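Es1 family protein (PDB 3L3B) probably acts in isoprenoid biosynthesis through an amidotransferase-like domain of the DJ-1/PfpI family, although its reaction is not established. Local coordinates at residues 33-38 / 71-76; 42-47 / 112-117; 155-160 / 210-215; 173-178 / 190-195. All blocks are in the same frame, centred on the assembly; numbering follows the deposited sequence.

Contact 1: 33-38 / 71-76; sequences CGHMDG and VDHKKK
Gly34 meets the ring of His73 through its backbone, its carbonyl carbon lying 3.6 Å from His73 NE2. His35 turns its imidazole so that one face receives the edge of the His73 ring in an offset edge-to-face pair, with centroids 5.3 Å apart and planes at 69°. Met36 follows with contacts from both backbone and side chain. Its backbone N donates to His73 NE2 at 3.0 Å, from a position tilted 29° out of the ring plane, while its SD rests over one ring face, 4.5 Å from the centroid. A bend at chi3 (81°) carries CE back toward the aliphatic part of Lys76, and Met36 CB packs on Val71 CG1. Asp37 then takes the backbone N of Val71 on the anti side of OD2, a nearly straight bond of 2.9 Å. Because His73 ND1 donates to Val71 O at 2.8 Å, NE2 is left to act as acceptor, and the ring is held at both nitrogens. Asp37 OD1 turns to a salt bridge with Arg91 of the second subunit, whose side chain also packs on His73. The contact thus joins the loop between strand 24-29 and helix 41-53 to the end of strand 70-72, which pairs antiparallel with strand 77-79, at a place where the second subunit adjoins both segments.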
# COMPACT_ATOMS: atom_id res chain seq x y z
N CYS B 33 8.93 -3.97 2.21
CA CYS B 33 7.55 -3.89 1.72
C CYS B 33 6.72 -5.01 2.31
O CYS B 33 6.51 -6.05 1.69
CB CYS B 33 7.59 -3.96 0.20
SG CYS B 33 5.99 -3.86 -0.58
N GLY B 34 6.23 -4.78 3.51
CA GLY B 34 5.45 -5.79 4.25
C GLY B 34 5.52 -5.63 5.75
O GLY B 34 6.59 -5.41 6.30
N HIS B 35 4.37 -5.74 6.44
CA HIS B 35 4.35 -5.49 7.85
C HIS B 35 5.20 -6.43 8.72
O HIS B 35 5.66 -6.01 9.83
CB HIS B 35 2.90 -5.42 8.38
CG HIS B 35 2.25 -6.74 8.69
ND1 HIS B 35 1.70 -7.54 7.73
CD2 HIS B 35 1.97 -7.33 9.88
CE1 HIS B 35 1.17 -8.62 8.30
NE2 HIS B 35 1.30 -8.50 9.61
N MET B 36 5.45 -7.65 8.27
CA MET B 36 6.25 -8.59 9.07
C MET B 36 7.76 -8.55 8.83
O MET B 36 8.52 -9.04 9.67
CB MET B 36 5.71 -10.03 8.90
CG MET B 36 4.23 -10.13 9.19
SD MET B 36 3.57 -11.79 9.24
CE MET B 36 4.06 -12.21 10.89
N ASP B 37 8.22 -7.92 7.75
CA ASP B 37 9.67 -7.88 7.49
C ASP B 37 10.18 -6.59 6.90
O ASP B 37 11.38 -6.51 6.57
CB ASP B 37 10.11 -9.04 6.58
CG ASP B 37 9.48 -9.01 5.18
OD1 ASP B 37 8.89 -7.99 4.75
OD2 ASP B 37 9.57 -10.08 4.49
N GLY B 38 9.32 -5.58 6.89
CA GLY B 38 9.56 -4.35 6.17
C GLY B 38 8.71 -3.25 6.80
O GLY B 38 8.35 -3.32 7.99
N VAL B 71 9.80 -12.83 5.46
CA VAL B 71 8.70 -13.59 6.00
C VAL B 71 7.61 -13.83 4.92
O VAL B 71 7.18 -12.90 4.19
CB VAL B 71 8.10 -12.83 7.21
CG1 VAL B 71 6.73 -13.36 7.56
CG2 VAL B 71 9.05 -12.82 8.42
N ASP B 72 7.18 -15.09 4.84
CA ASP B 72 6.00 -15.49 4.11
C ASP B 72 4.78 -14.98 4.91
O ASP B 72 4.49 -15.47 5.98
CB ASP B 72 6.04 -17.03 3.93
CG ASP B 72 4.81 -17.59 3.29
OD1 ASP B 72 3.72 -16.96 3.38
OD2 ASP B 72 4.93 -18.69 2.70
N HIS B 73 4.10 -13.98 4.38
CA HIS B 73 3.01 -13.34 5.14
C HIS B 73 1.68 -14.15 5.14
O HIS B 73 0.73 -13.80 5.83
CB HIS B 73 2.72 -11.92 4.58
CG HIS B 73 3.74 -10.90 4.95
ND1 HIS B 73 5.08 -11.04 4.63
CD2 HIS B 73 3.65 -9.77 5.69
CE1 HIS B 73 5.74 -10.00 5.08
NE2 HIS B 73 4.90 -9.21 5.73
N LYS B 74 1.62 -15.17 4.34
CA LYS B 74 0.46 -16.11 4.38
C LYS B 74 0.67 -17.15 5.49
O LYS B 74 -0.24 -17.34 6.32
CB LYS B 74 0.27 -16.78 3.04
CG LYS B 74 -0.78 -17.94 3.00
CD LYS B 74 -2.21 -17.43 3.35
CE LYS B 74 -3.28 -18.56 3.15
NZ LYS B 74 -4.66 -18.10 3.59
N LYS B 75 1.83 -17.81 5.50
CA LYS B 75 2.12 -18.78 6.57
C LYS B 75 2.48 -18.05 7.84
O LYS B 75 2.40 -18.63 8.90
CB LYS B 75 3.26 -19.76 6.20
CG LYS B 75 2.96 -20.55 4.96
CD LYS B 75 3.71 -21.84 4.87
CE LYS B 75 5.22 -21.70 5.06
NZ LYS B 75 5.78 -23.10 4.85
N LYS B 76 2.89 -16.79 7.73
CA LYS B 76 3.44 -16.06 8.86
C LYS B 76 4.66 -16.75 9.48
O LYS B 76 4.75 -16.89 10.69
CB LYS B 76 2.36 -15.77 9.93
CG LYS B 76 1.33 -14.74 9.48
CD LYS B 76 -0.07 -15.13 9.87
CE LYS B 76 -1.08 -14.01 9.54
NZ LYS B 76 -2.31 -14.61 8.92

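Contact 2: 42-47 / 112-117; sequences REAVLV and VIPGGY
Glu43 reaches from helix 41-53 to the backbone of Gly115, and this is the polar link of the contact. Its OE1 accepts from Gly115 N at 2.7 Å; the donor stands nearly in line with the C-O bond, but the hydrogen bond is bent, 133° at the hydrogen. The carboxylate arrives there on a chain extended beyond CG (chi2 174°). Glu43 OE1 also comes close to Gly115 CA, at 3.1 Å. The other oxygen, OE2, accepts from the backbone N of Tyr215, so the buried carboxylate bridges two loops and its rotation is fixed by both. Apolar packing makes up the rest. Pro114 lays its ring against the helix, CG lying 3.8 Å from Ala44 CA and 4.0 Å from Ala44 CB. One helical turn after Glu43, Val47 and Val112 meet tip to tip, CG1 to CG1 at 3.7 Å. The helix is thereby seated on the end of strand 110-113 and on the loop with Gly115 and Gly116 that follows it. A glutamate at the start of this helix, pointing into the loops at the C-terminal ends of parallel strands, is a hallmark of the DJ-1/PfpI superfamily and its flavodoxin-like alpha/beta sandwich.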
# COMPACT_ATOMS: atom_id res chain seq x y z
N ARG B 42 0.10 -0.41 4.36
CA ARG B 42 -1.05 0.49 4.45
C ARG B 42 -0.65 1.81 5.08
O ARG B 42 -1.00 2.86 4.57
CB ARG B 42 -2.20 -0.16 5.20
CG ARG B 42 -2.69 -1.37 4.48
CD ARG B 42 -3.33 -2.32 5.44
NE ARG B 42 -3.69 -3.55 4.77
CZ ARG B 42 -4.79 -4.24 5.04
NH1 ARG B 42 -5.63 -3.85 5.98
NH2 ARG B 42 -5.00 -5.36 4.38
N GLU B 43 0.13 1.75 6.15
CA GLU B 43 0.67 2.96 6.77
C GLU B 43 1.49 3.80 5.80
O GLU B 43 1.38 5.07 5.80
CB GLU B 43 1.46 2.66 8.04
CG GLU B 43 0.68 1.92 9.10
CD GLU B 43 1.53 1.49 10.31
OE1 GLU B 43 2.75 1.82 10.41
OE2 GLU B 43 0.95 0.78 11.17
N ALA B 44 2.32 3.16 5.00
CA ALA B 44 3.12 3.91 4.03
C ALA B 44 2.24 4.54 2.98
O ALA B 44 2.41 5.68 2.67
CB ALA B 44 4.17 3.07 3.36
N VAL B 45 1.30 3.78 2.41
CA VAL B 45 0.44 4.33 1.38
C VAL B 45 -0.36 5.51 1.95
O VAL B 45 -0.48 6.54 1.29
CB VAL B 45 -0.51 3.27 0.76
CG1 VAL B 45 -1.63 3.92 -0.09
CG2 VAL B 45 0.33 2.29 -0.06
N LEU B 46 -0.87 5.36 3.18
CA LEU B 46 -1.75 6.39 3.77
C LEU B 46 -0.97 7.67 4.14
O LEU B 46 -1.50 8.80 4.02
CB LEU B 46 -2.56 5.81 4.93
CG LEU B 46 -3.54 4.67 4.64
CD1 LEU B 46 -4.10 4.11 5.94
CD2 LEU B 46 -4.63 5.10 3.68
N VAL B 47 0.28 7.49 4.57
CA VAL B 47 1.21 8.60 4.78
C VAL B 47 1.42 9.36 3.45
O VAL B 47 1.34 10.58 3.41
CB VAL B 47 2.53 8.11 5.35
CG1 VAL B 47 3.67 9.14 5.08
CG2 VAL B 47 2.39 7.83 6.84
N VAL B 112 8.76 11.60 7.65
CA VAL B 112 7.78 10.65 8.17
C VAL B 112 8.35 9.23 8.07
O VAL B 112 9.00 8.87 7.06
CB VAL B 112 6.40 10.79 7.50
CG1 VAL B 112 5.36 9.93 8.23
CG2 VAL B 112 5.97 12.25 7.50
N ILE B 113 8.17 8.47 9.15
CA ILE B 113 8.58 7.09 9.23
C ILE B 113 7.35 6.20 9.48
O ILE B 113 6.91 6.04 10.62
CB ILE B 113 9.56 6.87 10.38
CG1 ILE B 113 10.65 7.96 10.36
CG2 ILE B 113 10.17 5.50 10.24
CD1 ILE B 113 11.50 8.07 11.63
N PRO B 114 6.82 5.57 8.42
CA PRO B 114 5.76 4.58 8.65
C PRO B 114 6.24 3.47 9.56
O PRO B 114 7.45 3.29 9.76
CB PRO B 114 5.50 4.05 7.25
CG PRO B 114 5.92 5.13 6.31
CD PRO B 114 7.05 5.84 6.99
N GLY B 115 5.34 2.67 10.12
CA GLY B 115 5.77 1.59 10.97
C GLY B 115 5.99 0.32 10.17
O GLY B 115 6.24 0.35 8.95
N GLY B 116 5.87 -0.78 10.89
CA GLY B 116 6.06 -2.12 10.36
C GLY B 116 7.18 -2.74 11.16
O GLY B 116 8.10 -2.04 11.57
N TYR B 117 7.12 -4.06 11.30
CA TYR B 117 8.05 -4.82 12.11
C TYR B 117 9.44 -4.66 11.59
O TYR B 117 10.40 -4.71 12.36
CB TYR B 117 7.63 -6.30 12.16
CG TYR B 117 8.37 -7.15 13.17
CD1 TYR B 117 8.06 -7.08 14.53
CD2 TYR B 117 9.41 -8.00 12.77
CE1 TYR B 117 8.75 -7.86 15.47
CE2 TYR B 117 10.11 -8.78 13.70
CZ TYR B 117 9.77 -8.70 15.05
OH TYR B 117 10.44 -9.46 15.98

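Contact 3: 155-160 / 210-215; sequences GAVCIS and FSCSAY
Val157 and Cys212 project from paired strands to the same face of the sheet, Val157 CG1 lying 3.9 Å from Cys212 SG. With CG1 anti to the backbone N (chi1 -175°), the same methyl also presses on Ala214 CB at 3.3 Å, closer than carbon atoms usually pack. Ala156 and Ser211 point to the other face. There Ser211 OG is hydrogen-bonded with the backbone N of Thr177. The strands run parallel, 15° apart, and are tied by bonds from Ala156 N to Phe210 O, from Cys212 N to Ala156 O and from Cys158 N to Cys212 O, the last 2.9 Å long. Beyond the paired residues the chains turn: Val157 to Ser160 form a type II' turn. Cys158 SG, with chi1 near 180° (-159°), stands 3.7 Å from both Ser213 O and Tyr215 C. The turn between strand 154-157 and helix 160-168, with Cys158 at positive phi, is consistent with the nucleophile elbow of DJ-1/PfpI proteins, and Glu43 packs beside the cysteine. Strand 154-157 lies between strands 110-113 and 209-212; helix 221-238 packs on the Val157 and Cys212 face, helix 160-168 on that of Ala156 and Ser211.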
# COMPACT_ATOMS: atom_id res chain seq x y z
N GLY B 155 7.55 12.66 11.98
CA GLY B 155 6.36 11.86 12.24
C GLY B 155 6.67 10.37 12.24
O GLY B 155 7.48 9.93 11.45
N ALA B 156 6.01 9.59 13.11
CA ALA B 156 6.34 8.19 13.30
C ALA B 156 5.05 7.42 13.59
O ALA B 156 4.21 7.87 14.36
CB ALA B 156 7.43 7.99 14.47
N VAL B 157 4.87 6.30 12.92
CA VAL B 157 3.64 5.54 12.98
C VAL B 157 3.93 4.14 13.53
O VAL B 157 4.99 3.51 13.25
CB VAL B 157 3.02 5.42 11.57
CG1 VAL B 157 1.60 4.70 11.61
CG2 VAL B 157 2.98 6.81 10.88
N CYS B 158 3.01 3.69 14.36
CA CYS B 158 3.01 2.34 14.88
C CYS B 158 4.17 2.05 15.85
O CYS B 158 4.21 2.63 16.92
CB CYS B 158 2.94 1.35 13.73
SG CYS B 158 2.33 -0.17 14.34
N ILE B 159 5.11 1.18 15.52
CA ILE B 159 6.27 0.97 16.41
C ILE B 159 7.36 2.03 16.23
O ILE B 159 8.24 2.21 17.10
CB ILE B 159 6.88 -0.43 16.20
CG1 ILE B 159 7.75 -0.86 17.38
CG2 ILE B 159 7.66 -0.47 14.83
CD1 ILE B 159 7.04 -0.91 18.78
N SER B 160 7.32 2.74 15.12
CA SER B 160 8.38 3.72 14.82
C SER B 160 8.61 4.76 15.94
O SER B 160 9.76 5.17 16.14
CB SER B 160 8.13 4.42 13.48
OG SER B 160 8.26 3.43 12.42
N PHE B 210 5.86 13.81 16.16
CA PHE B 210 4.44 13.56 15.95
C PHE B 210 4.22 12.04 15.74
O PHE B 210 5.04 11.40 15.10
CB PHE B 210 3.97 14.36 14.70
CG PHE B 210 4.19 15.87 14.81
CD1 PHE B 210 3.13 16.72 15.09
CD2 PHE B 210 5.44 16.43 14.66
CE1 PHE B 210 3.31 18.11 15.21
CE2 PHE B 210 5.65 17.83 14.78
CZ PHE B 210 4.55 18.67 15.04
N SER B 211 3.15 11.47 16.31
CA SER B 211 2.99 10.02 16.34
C SER B 211 1.56 9.58 16.33
O SER B 211 0.67 10.27 16.84
CB SER B 211 3.68 9.36 17.53
OG SER B 211 3.39 9.97 18.79
N CYS B 212 1.35 8.38 15.79
CA CYS B 212 0.06 7.75 15.87
C CYS B 212 0.22 6.24 15.90
O CYS B 212 1.28 5.69 15.49
CB CYS B 212 -0.82 8.26 14.75
SG CYS B 212 -0.33 7.77 13.10
N SER B 213 -0.80 5.56 16.44
CA SER B 213 -0.67 4.14 16.82
C SER B 213 -0.98 3.13 15.71
O SER B 213 -0.37 2.05 15.69
CB SER B 213 -1.54 3.84 18.04
OG SER B 213 -2.88 4.13 17.75
N ALA B 214 -1.93 3.45 14.82
CA ALA B 214 -2.15 2.64 13.59
C ALA B 214 -2.24 1.16 13.94
O ALA B 214 -2.99 0.79 14.85
CB ALA B 214 -1.04 2.92 12.55
N TYR B 215 -1.42 0.30 13.32
CA TYR B 215 -1.63 -1.13 13.51
C TYR B 215 -0.96 -1.73 14.76
O TYR B 215 -0.85 -2.95 14.86
CB TYR B 215 -1.28 -1.91 12.23
CG TYR B 215 -2.37 -1.92 11.18
CD1 TYR B 215 -3.51 -2.69 11.36
CD2 TYR B 215 -2.25 -1.20 9.99
CE1 TYR B 215 -4.49 -2.73 10.39
CE2 TYR B 215 -3.25 -1.20 9.05
CZ TYR B 215 -4.34 -1.99 9.23
OH TYR B 215 -5.34 -2.02 8.28

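Contact 4: 173-178 / 190-195; sequences KVKVTI and GGVHVD
Lys175 leaves its strand beside Val192 and runs out over the neighbouring segment. Its CB lies 4.0 Å from Val192 O. CG, anti to the backbone N (chi1 179°), comes against Val194 CG2 at 3.5 Å, and CD stays near the same methyl at 3.7 Å. From there the chain bends at chi3 and chi4, away from residues 190-195, and NZ makes a weak hydrogen bond to Lys203 O. The aliphatic part thus covers Val194 while the ammonium group goes to strand 202-204. Two residues earlier, Lys173 lays CG and CD against Val192 CG2. On the other face, the His193 ring brings CE1 to the start of Ile178: Ile178 N stands at the ring edge, and the Ile178 side chain crosses that of His193 at about a right angle, its CG1 3.6 Å from His193 CE1. Between these two layers of side chains the backbones pair in parallel: Val192 N donates to Val174 O, Val176 N to Val192 O almost in line with the carbonyl bond, and Val194 N to Val176 O, each 3.0 Å long. Thr177 prolongs the pairing with its side chain, as OG1 donates to Val194 O at 2.9 Å and is also hydrogen-bonded with Gly179 N. At the other end, Gly190 closes helix 185-189 in a Schellman motif with positive phi, and Gly191 lets the chain pass close to Val174 O. Two short parallel strands joined through a helix form a small beta-alpha-beta unit, set beside the main sheet of this DJ-1/PfpI-like fold.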
# COMPACT_ATOMS: atom_id res chain seq x y z
N LYS B 173 14.23 13.79 25.76
CA LYS B 173 13.23 12.88 26.33
C LYS B 173 11.92 13.21 25.62
O LYS B 173 11.31 14.22 25.96
CB LYS B 173 13.12 13.14 27.84
CG LYS B 173 11.91 12.50 28.55
CD LYS B 173 11.97 12.51 30.06
CE LYS B 173 12.97 11.55 30.64
NZ LYS B 173 12.62 11.29 32.10
N VAL B 174 11.54 12.48 24.57
CA VAL B 174 10.43 12.94 23.73
C VAL B 174 9.16 12.19 24.06
O VAL B 174 9.18 11.09 24.59
CB VAL B 174 10.71 12.90 22.21
CG1 VAL B 174 12.08 13.49 21.84
CG2 VAL B 174 10.53 11.50 21.67
N LYS B 175 8.05 12.82 23.72
CA LYS B 175 6.73 12.34 24.08
C LYS B 175 6.06 11.79 22.84
O LYS B 175 5.95 12.50 21.86
CB LYS B 175 5.93 13.52 24.60
CG LYS B 175 4.54 13.23 25.01
CD LYS B 175 3.87 14.47 25.60
CE LYS B 175 3.75 15.59 24.56
NZ LYS B 175 2.47 16.35 24.66
N VAL B 176 5.60 10.55 22.93
CA VAL B 176 4.92 9.87 21.79
C VAL B 176 3.80 8.94 22.26
O VAL B 176 3.71 8.63 23.44
CB VAL B 176 5.91 9.01 20.97
CG1 VAL B 176 7.07 9.86 20.39
CG2 VAL B 176 6.49 7.83 21.80
N THR B 177 2.95 8.51 21.33
CA THR B 177 2.05 7.34 21.59
C THR B 177 2.45 6.11 20.74
O THR B 177 2.92 6.23 19.61
CB THR B 177 0.61 7.66 21.26
OG1 THR B 177 -0.25 6.63 21.77
CG2 THR B 177 0.44 7.74 19.74
N ILE B 178 2.29 4.93 21.32
CA ILE B 178 2.19 3.66 20.58
C ILE B 178 0.83 2.96 20.81
O ILE B 178 0.68 1.78 20.53
CB ILE B 178 3.37 2.73 20.88
CG1 ILE B 178 3.43 2.34 22.36
CG2 ILE B 178 4.66 3.44 20.42
CD1 ILE B 178 4.42 1.27 22.69
N GLY B 190 13.52 5.80 27.21
CA GLY B 190 13.96 7.14 27.59
C GLY B 190 13.02 8.27 27.22
O GLY B 190 13.42 9.44 27.23
N GLY B 191 11.76 7.94 26.92
CA GLY B 191 10.75 8.95 26.57
C GLY B 191 9.58 8.97 27.53
O GLY B 191 9.67 8.45 28.67
N VAL B 192 8.49 9.58 27.06
CA VAL B 192 7.25 9.70 27.81
C VAL B 192 6.10 9.22 26.92
O VAL B 192 5.96 9.66 25.76
CB VAL B 192 7.01 11.18 28.22
CG1 VAL B 192 5.64 11.37 28.92
CG2 VAL B 192 8.13 11.65 29.11
N HIS B 193 5.27 8.31 27.44
CA HIS B 193 4.17 7.78 26.63
C HIS B 193 2.85 8.48 26.95
O HIS B 193 2.56 8.78 28.09
CB HIS B 193 4.00 6.27 26.82
CG HIS B 193 2.86 5.67 26.05
ND1 HIS B 193 2.90 5.42 24.69
CD2 HIS B 193 1.65 5.23 26.47
CE1 HIS B 193 1.77 4.86 24.31
NE2 HIS B 193 0.98 4.76 25.37
N VAL B 194 2.05 8.70 25.92
CA VAL B 194 0.73 9.28 26.07
C VAL B 194 -0.21 8.28 25.46
O VAL B 194 0.02 7.85 24.34
CB VAL B 194 0.65 10.64 25.34
CG1 VAL B 194 -0.80 11.14 25.26
CG2 VAL B 194 1.57 11.67 26.04
N ASP B 195 -1.23 7.86 26.20
CA ASP B 195 -2.17 6.89 25.67
C ASP B 195 -2.99 7.61 24.59
O ASP B 195 -3.32 8.76 24.75
CB ASP B 195 -3.10 6.32 26.77
CG ASP B 195 -2.42 5.22 27.63
OD1 ASP B 195 -1.31 4.73 27.29
OD2 ASP B 195 -3.02 4.83 28.67

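From the N terminus, the loop at 33-38 opens contact 1, and helix 41-53 opens contact 2 before 71-76 closes contact 1, so the two cross. They also touch, His35 O being 2.8 Å from Tyr117 N, and both reach the second subunit. Contact 2 closes at 112-117, and contact 3 opens on the next strand of the sheet; Glu43 OE2 lies against Ala214 CB and Cys158 CB, joining the two. Contact 4 is nested inside the loop that contact 3 closes at 210-215, and Ser211 OG meets Thr177 N between them. Together they tie the subunit interface, the central sheet and the small beta-alpha-beta unit.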